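Local coordinates for kelch-like protein 7 (Homo sapiens, PDB 3II7) that acts, as a full-length protein of which this is the Kelch-repeat domain, as substrate-specific adapter of a CUL3-RBX1 E3 ubiquitin ligase that marks proteins for degradation, at residues C185-A190 with N226-V231. Sequence-based numbering, arbitrary orientation.
Sequences CPMIEA and NEWKMV
Two hydrogen bonds tie Cys185 to Asn226 and Trp228. Cys185 N donates to Asn226 OD1 over 3.0 Å, almost straight at 173°; the same oxygen is also hydrogen-bonded to Tyr221 OH, so two groups grip it. Asn226 reaches across because its CG stands anti to the backbone N (chi1 -179°). The second bond, Trp228 NE1 to Cys185 O at 2.8 Å, is bent to 135°: the oxygen lies in the indole plane, yet NE1 sits well above the carbonyl plane.

Aromatic contacts add to this. Met187 CG rests over one face, 3.4 Å from the centroid of the six-membered ring of Trp228 and nearly along its normal, a CH-pi contact. Met187 SD lies 4.4 Å from the same centroid, also over the face, a Met-aromatic contact, whereas Cys185 SG meets the five-membered ring at its edge. Replacing Trp228 with an alanine would probably leave Cys185 O without this donor and open a gap beneath Met187.

Apolar packing continues outward, where Ile188 CD1 touches Met230 SD at 3.7 Å.

Beyond the segments, Glu219 accepts from Ile188 N. The loop leaving strand 180-184 of the fourth Kelch repeat thus packs on the outermost strand of the next four-stranded antiparallel sheet, a blade-to-blade junction of the six-bladed Kelch beta-propeller.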
# COMPACT_ATOMS: atom_id res chain seq x y z
N CYS A 185 6.15 10.46 16.06
CA CYS A 185 4.88 11.00 16.50
C CYS A 185 3.74 10.13 15.96
O CYS A 185 3.75 9.76 14.78
CB CYS A 185 4.73 12.42 15.97
SG CYS A 185 3.24 13.27 16.55
N PRO A 186 2.77 9.77 16.82
CA PRO A 186 1.65 8.99 16.34
C PRO A 186 0.67 9.83 15.49
O PRO A 186 0.58 11.06 15.63
CB PRO A 186 0.97 8.53 17.62
CG PRO A 186 1.28 9.59 18.59
CD PRO A 186 2.68 10.03 18.27
N MET A 187 -0.05 9.14 14.61
CA MET A 187 -1.10 9.78 13.81
C MET A 187 -2.16 10.36 14.73
O MET A 187 -2.32 9.92 15.90
CB MET A 187 -1.76 8.77 12.84
CG MET A 187 -0.86 8.33 11.72
SD MET A 187 -1.71 7.26 10.57
CE MET A 187 -2.12 5.84 11.62
N ILE A 188 -2.88 11.36 14.22
CA ILE A 188 -4.03 11.92 14.94
C ILE A 188 -5.15 10.87 15.07
O ILE A 188 -5.78 10.73 16.12
CB ILE A 188 -4.54 13.17 14.24
CG1 ILE A 188 -3.42 14.23 14.29
CG2 ILE A 188 -5.85 13.66 14.87
CD1 ILE A 188 -3.66 15.42 13.35
N GLU A 189 -5.36 10.11 13.98
CA GLU A 189 -6.38 9.08 13.92
C GLU A 189 -5.72 7.70 13.95
O GLU A 189 -4.72 7.49 13.27
CB GLU A 189 -7.16 9.20 12.62
CG GLU A 189 -8.08 10.36 12.54
CD GLU A 189 -9.42 10.17 13.30
OE1 GLU A 189 -9.66 9.10 13.87
OE2 GLU A 189 -10.21 11.12 13.30
N ALA A 190 -6.30 6.76 14.70
CA ALA A 190 -5.95 5.36 14.50
C ALA A 190 -6.50 4.96 13.12
O ALA A 190 -7.60 5.37 12.76
CB ALA A 190 -6.54 4.48 15.60
N ASN A 226 8.30 16.26 12.66
CA ASN A 226 7.86 15.08 13.40
C ASN A 226 6.49 15.34 14.05
O ASN A 226 6.31 15.21 15.27
CB ASN A 226 8.92 14.61 14.43
CG ASN A 226 8.48 13.35 15.20
OD1 ASN A 226 7.90 12.39 14.64
ND2 ASN A 226 8.78 13.34 16.49
N GLU A 227 5.55 15.79 13.21
CA GLU A 227 4.18 16.09 13.64
C GLU A 227 3.25 15.65 12.55
O GLU A 227 3.60 15.71 11.37
CB GLU A 227 3.90 17.59 13.82
CG GLU A 227 4.87 18.37 14.67
CD GLU A 227 4.55 19.89 14.69
OE1 GLU A 227 3.59 20.34 14.00
OE2 GLU A 227 5.27 20.64 15.40
N TRP A 228 2.05 15.23 12.95
CA TRP A 228 0.98 14.97 12.02
C TRP A 228 -0.04 16.10 12.07
O TRP A 228 -0.35 16.64 13.16
CB TRP A 228 0.26 13.65 12.37
CG TRP A 228 1.06 12.37 12.13
CD1 TRP A 228 1.94 11.78 13.00
CD2 TRP A 228 0.99 11.51 11.00
NE1 TRP A 228 2.42 10.63 12.46
CE2 TRP A 228 1.87 10.46 11.22
CE3 TRP A 228 0.28 11.55 9.78
CZ2 TRP A 228 2.04 9.43 10.30
CZ3 TRP A 228 0.47 10.53 8.88
CH2 TRP A 228 1.32 9.51 9.12
N LYS A 229 -0.60 16.42 10.90
CA LYS A 229 -1.53 17.52 10.73
C LYS A 229 -2.68 17.08 9.83
O LYS A 229 -2.43 16.47 8.76
CB LYS A 229 -0.80 18.72 10.11
CG LYS A 229 0.23 19.37 11.02
CD LYS A 229 0.67 20.75 10.49
CE LYS A 229 2.11 21.07 10.86
NZ LYS A 229 3.09 20.22 10.09
N MET A 230 -3.91 17.39 10.24
CA MET A 230 -5.10 17.16 9.39
C MET A 230 -5.14 18.11 8.19
O MET A 230 -4.78 19.28 8.29
CB MET A 230 -6.41 17.38 10.17
CG MET A 230 -6.62 16.55 11.42
SD MET A 230 -6.54 14.77 11.16
CE MET A 230 -7.58 14.45 9.84
N VAL A 231 -5.59 17.59 7.07
CA VAL A 231 -5.91 18.38 5.89
C VAL A 231 -7.38 18.17 5.54
O VAL A 231 -8.15 17.67 6.38
CB VAL A 231 -4.93 18.09 4.71
CG1 VAL A 231 -3.51 18.50 5.11
CG2 VAL A 231 -4.98 16.65 4.29